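Local coordinates for protein chaperone SycD (Chlamydia pneumoniae, PDB 4NRH) that probably acts as a type III secretion chaperone of the LcrH/SycD family, forming a complex with the gatekeeper protein CopN and helping to direct translocator secretion, at residues P91-H105 / A113-D127. Numbering follows the deposited sequence.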
loop_
_atom_site.group_PDB
_atom_site.type_symbol
_atom_site.label_atom_id
_atom_site.label_comp_id
_atom_site.label_asym_id
_atom_site.label_seq_id
_atom_site.Cartn_x
_atom_site.Cartn_y
_atom_site.Cartn_z
ATOM N N PRO D 91 -18.058 7.696 2.470
ATOM C CA PRO D 91 -19.039 6.731 2.978
ATOM C C PRO D 91 -20.326 7.375 3.487
ATOM O O PRO D 91 -21.186 6.671 4.017
ATOM C CB PRO D 91 -18.292 6.056 4.129
ATOM C CG PRO D 91 -17.374 7.113 4.631
ATOM C CD PRO D 91 -16.955 7.914 3.424
ATOM N N PHE D 92 -20.459 8.689 3.331
ATOM C CA PHE D 92 -21.647 9.390 3.810
ATOM C C PHE D 92 -22.627 9.700 2.684
ATOM O O PHE D 92 -23.651 10.344 2.904
ATOM C CB PHE D 92 -21.249 10.677 4.537
ATOM C CG PHE D 92 -20.370 10.445 5.732
ATOM C CD1 PHE D 92 -20.912 10.022 6.933
ATOM C CD2 PHE D 92 -19.002 10.648 5.654
ATOM C CE1 PHE D 92 -20.109 9.804 8.035
ATOM C CE2 PHE D 92 -18.192 10.432 6.754
ATOM C CZ PHE D 92 -18.748 10.009 7.945
ATOM N N VAL D 93 -22.312 9.236 1.478
ATOM C CA VAL D 93 -23.232 9.369 0.356
ATOM C C VAL D 93 -24.095 8.115 0.269
ATOM O O VAL D 93 -23.607 7.038 -0.073
ATOM C CB VAL D 93 -22.492 9.586 -0.972
ATOM C CG1 VAL D 93 -23.488 9.799 -2.104
ATOM C CG2 VAL D 93 -21.541 10.770 -0.860
ATOM N N SER D 94 -25.376 8.266 0.588
ATOM C CA SER D 94 -26.276 7.128 0.751
ATOM C C SER D 94 -26.489 6.318 -0.526
ATOM O O SER D 94 -26.665 5.101 -0.469
ATOM C CB SER D 94 -27.629 7.606 1.280
ATOM O OG SER D 94 -28.241 8.501 0.370
ATOM N N LYS D 95 -26.475 6.988 -1.675
ATOM C CA LYS D 95 -26.700 6.300 -2.943
ATOM C C LYS D 95 -25.518 5.408 -3.320
ATOM O O LYS D 95 -25.668 4.478 -4.112
ATOM C CB LYS D 95 -26.994 7.302 -4.062
ATOM C CG LYS D 95 -25.802 8.103 -4.548
ATOM C CD LYS D 95 -26.224 9.040 -5.670
ATOM C CE LYS D 95 -25.039 9.794 -6.249
ATOM N NZ LYS D 95 -25.454 10.712 -7.346
ATOM N N PHE D 96 -24.345 5.691 -2.759
ATOM C CA PHE D 96 -23.181 4.836 -2.978
ATOM C C PHE D 96 -23.407 3.480 -2.318
ATOM O O PHE D 96 -23.211 2.434 -2.936
ATOM C CB PHE D 96 -21.901 5.475 -2.427
ATOM C CG PHE D 96 -21.442 6.691 -3.186
ATOM C CD1 PHE D 96 -22.074 7.088 -4.353
ATOM C CD2 PHE D 96 -20.360 7.431 -2.732
ATOM C CE1 PHE D 96 -21.647 8.207 -5.046
ATOM C CE2 PHE D 96 -19.928 8.550 -3.421
ATOM C CZ PHE D 96 -20.571 8.937 -4.579
ATOM N N TRP D 97 -23.825 3.513 -1.057
ATOM C CA TRP D 97 -24.145 2.301 -0.311
ATOM C C TRP D 97 -25.333 1.552 -0.909
ATOM O O TRP D 97 -25.355 0.321 -0.928
ATOM C CB TRP D 97 -24.442 2.644 1.150
ATOM C CG TRP D 97 -23.230 2.923 1.980
ATOM C CD1 TRP D 97 -22.742 4.146 2.335
ATOM C CD2 TRP D 97 -22.368 1.955 2.588
ATOM N NE1 TRP D 97 -21.622 4.000 3.118
ATOM C CE2 TRP D 97 -21.371 2.663 3.286
ATOM C CE3 TRP D 97 -22.340 0.557 2.605
ATOM C CZ2 TRP D 97 -20.360 2.021 3.998
ATOM C CZ3 TRP D 97 -21.333 -0.078 3.307
ATOM C CH2 TRP D 97 -20.356 0.654 3.993
ATOM N N PHE D 98 -26.321 2.300 -1.390
ATOM C CA PHE D 98 -27.543 1.705 -1.918
ATOM C C PHE D 98 -27.250 0.940 -3.203
ATOM O O PHE D 98 -27.710 -0.187 -3.387
ATOM C CB PHE D 98 -28.602 2.781 -2.171
ATOM C CG PHE D 98 -30.017 2.277 -2.083
ATOM C CD1 PHE D 98 -30.282 0.941 -1.826
ATOM C CD2 PHE D 98 -31.084 3.143 -2.260
ATOM C CE1 PHE D 98 -31.582 0.479 -1.744
ATOM C CE2 PHE D 98 -32.388 2.686 -2.180
ATOM C CZ PHE D 98 -32.636 1.353 -1.922
ATOM N N SER D 99 -26.479 1.562 -4.088
ATOM C CA SER D 99 -26.088 0.928 -5.339
ATOM C C SER D 99 -25.145 -0.245 -5.088
ATOM O O SER D 99 -25.157 -1.230 -5.826
ATOM C CB SER D 99 -25.433 1.947 -6.272
ATOM O OG SER D 99 -26.363 2.940 -6.672
ATOM N N LEU D 100 -24.328 -0.133 -4.045
ATOM C CA LEU D 100 -23.456 -1.230 -3.640
ATOM C C LEU D 100 -24.301 -2.400 -3.148
ATOM O O LEU D 100 -24.034 -3.556 -3.476
ATOM C CB LEU D 100 -22.479 -0.778 -2.551
ATOM C CG LEU D 100 -21.625 -1.870 -1.900
ATOM C CD1 LEU D 100 -20.849 -2.657 -2.949
ATOM C CD2 LEU D 100 -20.684 -1.278 -0.861
ATOM N N GLY D 101 -25.323 -2.085 -2.357
ATOM C CA GLY D 101 -26.234 -3.088 -1.839
ATOM C C GLY D 101 -26.995 -3.805 -2.935
ATOM O O GLY D 101 -27.139 -5.027 -2.906
ATOM N N ALA D 102 -27.489 -3.038 -3.903
ATOM C CA ALA D 102 -28.230 -3.590 -5.031
ATOM C C ALA D 102 -27.362 -4.523 -5.869
ATOM O O ALA D 102 -27.822 -5.571 -6.323
ATOM C CB ALA D 102 -28.789 -2.469 -5.894
ATOM N N SER D 103 -26.106 -4.136 -6.071
ATOM C CA SER D 103 -25.169 -4.938 -6.849
ATOM C C SER D 103 -24.851 -6.255 -6.149
ATOM O O SER D 103 -24.808 -7.310 -6.783
ATOM C CB SER D 103 -23.882 -4.152 -7.104
ATOM O OG SER D 103 -24.123 -3.041 -7.951
ATOM N N LEU D 104 -24.629 -6.185 -4.841
ATOM C CA LEU D 104 -24.411 -7.380 -4.032
ATOM C C LEU D 104 -25.662 -8.252 -4.013
ATOM O O LEU D 104 -25.577 -9.481 -4.032
ATOM C CB LEU D 104 -24.007 -7.001 -2.605
ATOM C CG LEU D 104 -22.653 -6.308 -2.436
ATOM C CD1 LEU D 104 -22.557 -5.644 -1.071
ATOM C CD2 LEU D 104 -21.512 -7.296 -2.638
ATOM N N HIS D 105 -26.822 -7.604 -3.966
ATOM C CA HIS D 105 -28.110 -8.291 -4.001
ATOM C C HIS D 105 -28.240 -9.115 -5.281
ATOM O O HIS D 105 -28.572 -10.301 -5.236
ATOM C CB HIS D 105 -29.254 -7.274 -3.891
ATOM C CG HIS D 105 -30.612 -7.887 -3.729
ATOM N ND1 HIS D 105 -31.677 -7.193 -3.197
ATOM C CD2 HIS D 105 -31.081 -9.124 -4.024
ATOM C CE1 HIS D 105 -32.743 -7.973 -3.173
ATOM N NE2 HIS D 105 -32.408 -9.150 -3.670
ATOM N N ALA D 113 -24.895 -7.521 1.235
ATOM C CA ALA D 113 -25.952 -6.671 0.695
ATOM C C ALA D 113 -26.778 -6.077 1.828
ATOM O O ALA D 113 -27.156 -4.905 1.789
ATOM C CB ALA D 113 -26.838 -7.457 -0.257
ATOM N N LEU D 114 -27.061 -6.902 2.832
ATOM C CA LEU D 114 -27.802 -6.473 4.013
ATOM C C LEU D 114 -27.099 -5.336 4.746
ATOM O O LEU D 114 -27.734 -4.363 5.154
ATOM C CB LEU D 114 -28.007 -7.655 4.964
ATOM C CG LEU D 114 -29.123 -8.630 4.595
ATOM C CD1 LEU D 114 -28.951 -9.944 5.338
ATOM C CD2 LEU D 114 -30.474 -8.009 4.902
ATOM N N HIS D 115 -25.786 -5.469 4.915
ATOM C CA HIS D 115 -24.988 -4.449 5.585
ATOM C C HIS D 115 -25.050 -3.109 4.858
ATOM O O HIS D 115 -25.197 -2.061 5.487
ATOM C CB HIS D 115 -23.532 -4.904 5.712
ATOM C CG HIS D 115 -22.620 -3.853 6.258
ATOM N ND1 HIS D 115 -21.643 -3.244 5.495
ATOM C CD2 HIS D 115 -22.535 -3.294 7.488
ATOM C CE1 HIS D 115 -20.997 -2.362 6.234
ATOM N NE2 HIS D 115 -21.519 -2.373 7.450
ATOM N N ALA D 116 -24.938 -3.151 3.534
ATOM C CA ALA D 116 -24.968 -1.939 2.721
ATOM C C ALA D 116 -26.334 -1.261 2.796
ATOM O O ALA D 116 -26.425 -0.036 2.885
ATOM C CB ALA D 116 -24.608 -2.259 1.278
ATOM N N TYR D 117 -27.392 -2.067 2.753
ATOM C CA TYR D 117 -28.754 -1.561 2.910
ATOM C C TYR D 117 -28.952 -0.924 4.282
ATOM O O TYR D 117 -29.603 0.115 4.408
ATOM C CB TYR D 117 -29.774 -2.684 2.708
ATOM C CG TYR D 117 -29.941 -3.127 1.272
ATOM C CD1 TYR D 117 -29.783 -2.231 0.223
ATOM C CD2 TYR D 117 -30.269 -4.442 0.967
ATOM C CE1 TYR D 117 -29.942 -2.634 -1.091
ATOM C CE2 TYR D 117 -30.430 -4.853 -0.343
ATOM C CZ TYR D 117 -30.265 -3.947 -1.367
ATOM O OH TYR D 117 -30.425 -4.359 -2.669
ATOM N N GLY D 118 -28.387 -1.557 5.306
ATOM C CA GLY D 118 -28.490 -1.064 6.668
ATOM C C GLY D 118 -27.826 0.287 6.852
ATOM O O GLY D 118 -28.346 1.152 7.555
ATOM N N VAL D 119 -26.672 0.466 6.217
ATOM C CA VAL D 119 -25.963 1.738 6.270
ATOM C C VAL D 119 -26.753 2.820 5.538
ATOM O O VAL D 119 -26.849 3.956 6.005
ATOM C CB VAL D 119 -24.553 1.625 5.658
ATOM C CG1 VAL D 119 -23.915 2.998 5.532
ATOM C CG2 VAL D 119 -23.683 0.709 6.505
ATOM N N THR D 120 -27.326 2.451 4.395
ATOM C CA THR D 120 -28.160 3.359 3.616
ATOM C C THR D 120 -29.309 3.891 4.467
ATOM O O THR D 120 -29.646 5.073 4.405
ATOM C CB THR D 120 -28.731 2.672 2.358
ATOM O OG1 THR D 120 -27.664 2.086 1.603
ATOM C CG2 THR D 120 -29.468 3.678 1.487
ATOM N N ALA D 121 -29.904 3.005 5.260
ATOM C CA ALA D 121 -30.989 3.373 6.162
ATOM C C ALA D 121 -30.533 4.420 7.176
ATOM O O ALA D 121 -31.211 5.424 7.390
ATOM C CB ALA D 121 -31.524 2.143 6.875
ATOM N N VAL D 122 -29.388 4.167 7.803
ATOM C CA VAL D 122 -28.809 5.087 8.778
ATOM C C VAL D 122 -28.574 6.469 8.169
ATOM O O VAL D 122 -28.895 7.492 8.777
ATOM C CB VAL D 122 -27.476 4.543 9.334
ATOM C CG1 VAL D 122 -26.809 5.574 10.231
ATOM C CG2 VAL D 122 -27.710 3.245 10.090
ATOM N N LEU D 123 -28.017 6.488 6.964
ATOM C CA LEU D 123 -27.688 7.736 6.283
ATOM C C LEU D 123 -28.935 8.429 5.736
ATOM O O LEU D 123 -28.924 9.633 5.476
ATOM C CB LEU D 123 -26.697 7.473 5.148
ATOM C CG LEU D 123 -25.340 6.887 5.547
ATOM C CD1 LEU D 123 -24.512 6.562 4.310
ATOM C CD2 LEU D 123 -24.583 7.833 6.470
ATOM N N ARG D 124 -30.006 7.660 5.564
ATOM C CA ARG D 124 -31.206 8.148 4.894
ATOM C C ARG D 124 -32.451 7.627 5.611
ATOM O O ARG D 124 -33.165 6.769 5.093
ATOM C CB ARG D 124 -31.204 7.711 3.428
ATOM C CG ARG D 124 -32.055 8.557 2.501
ATOM C CD ARG D 124 -32.331 7.804 1.209
ATOM N NE ARG D 124 -31.176 7.759 0.320
ATOM C CZ ARG D 124 -31.112 7.015 -0.779
ATOM N NH1 ARG D 124 -32.138 6.248 -1.123
ATOM N NH2 ARG D 124 -30.022 7.032 -1.534
ATOM N N ASP D 125 -32.693 8.152 6.809
ATOM C CA ASP D 125 -33.710 7.621 7.718
ATOM C C ASP D 125 -35.136 7.610 7.160
ATOM O O ASP D 125 -35.916 6.709 7.467
ATOM C CB ASP D 125 -33.693 8.418 9.027
ATOM C CG ASP D 125 -34.438 7.716 10.146
ATOM O OD1 ASP D 125 -34.598 6.479 10.072
ATOM O OD2 ASP D 125 -34.868 8.402 11.097
ATOM N N LYS D 126 -35.479 8.606 6.349
ATOM C CA LYS D 126 -36.854 8.749 5.871
ATOM C C LYS D 126 -37.234 7.738 4.790
ATOM O O LYS D 126 -38.416 7.482 4.564
ATOM C CB LYS D 126 -37.084 10.169 5.347
ATOM C CG LYS D 126 -36.995 11.247 6.417
ATOM C CD LYS D 126 -37.164 12.635 5.822
ATOM C CE LYS D 126 -37.073 13.711 6.891
ATOM N NZ LYS D 126 -37.100 15.083 6.309
ATOM N N ASP D 127 -36.233 7.170 4.126
ATOM C CA ASP D 127 -36.468 6.252 3.013
ATOM C C ASP D 127 -36.859 4.857 3.502
ATOM O O ASP D 127 -36.103 4.218 4.233
ATOM C CB ASP D 127 -35.218 6.168 2.134
ATOM C CG ASP D 127 -35.502 5.613 0.750
ATOM O OD1 ASP D 127 -36.616 5.101 0.518
ATOM O OD2 ASP D 127 -34.600 5.683 -0.110
#
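The two helices of one tetratricopeptide repeat, 94-105 and 113-123, pack as a close antiparallel hairpin, their axes 7.8 Å apart at an angle of 157°, with W97 and Y117 each set as a knob into the facing helix. The W97 indole fits among H115, A116, V119 and L123. V119 CG1 stands over the face of the five-membered ring of W97, 3.3 Å from its centroid in a CH-pi contact, while L123 CD1 reaches W97 CD1 at 3.6 Å. P91 O holds the indole from within its own segment, accepting from W97 NE1 at 2.9 Å. In the other direction Y117 lies among F98, G101, A102 and H105. G101 has no side chain, so its CA can sit off-centre over the Y117 ring in a CH-pi contact, and A116 CB comes within 3.6 Å of that same G101 CA. F98 meets Y117 rim to rim, the ring planes at 84°. With CG anti to the backbone N (chi1 -172°), H105 brings ND1 to Y117 OH, a hydrogen bond of 3.1 Å at the ring edge. At the far end R124 grips S94 side-on: NE and NH2 both donate to OG, each at 3.0 Å and nearly in the guanidinium plane. R124 NH1 turns to D127 OD2 in a 2.7 Å salt bridge, so the guanidinium is fixed at two places and ties the turn after helix 113-123 to the start of helix 94-105. Helix 76-89 touches the first helix at W97, S99 and S103, helix 129-140 the second at L114 and A121. W97, G101, A113 and Y117 match the Trp, Gly, Ala and aromatic signature positions of a TPR motif, whose antiparallel helices pack this way.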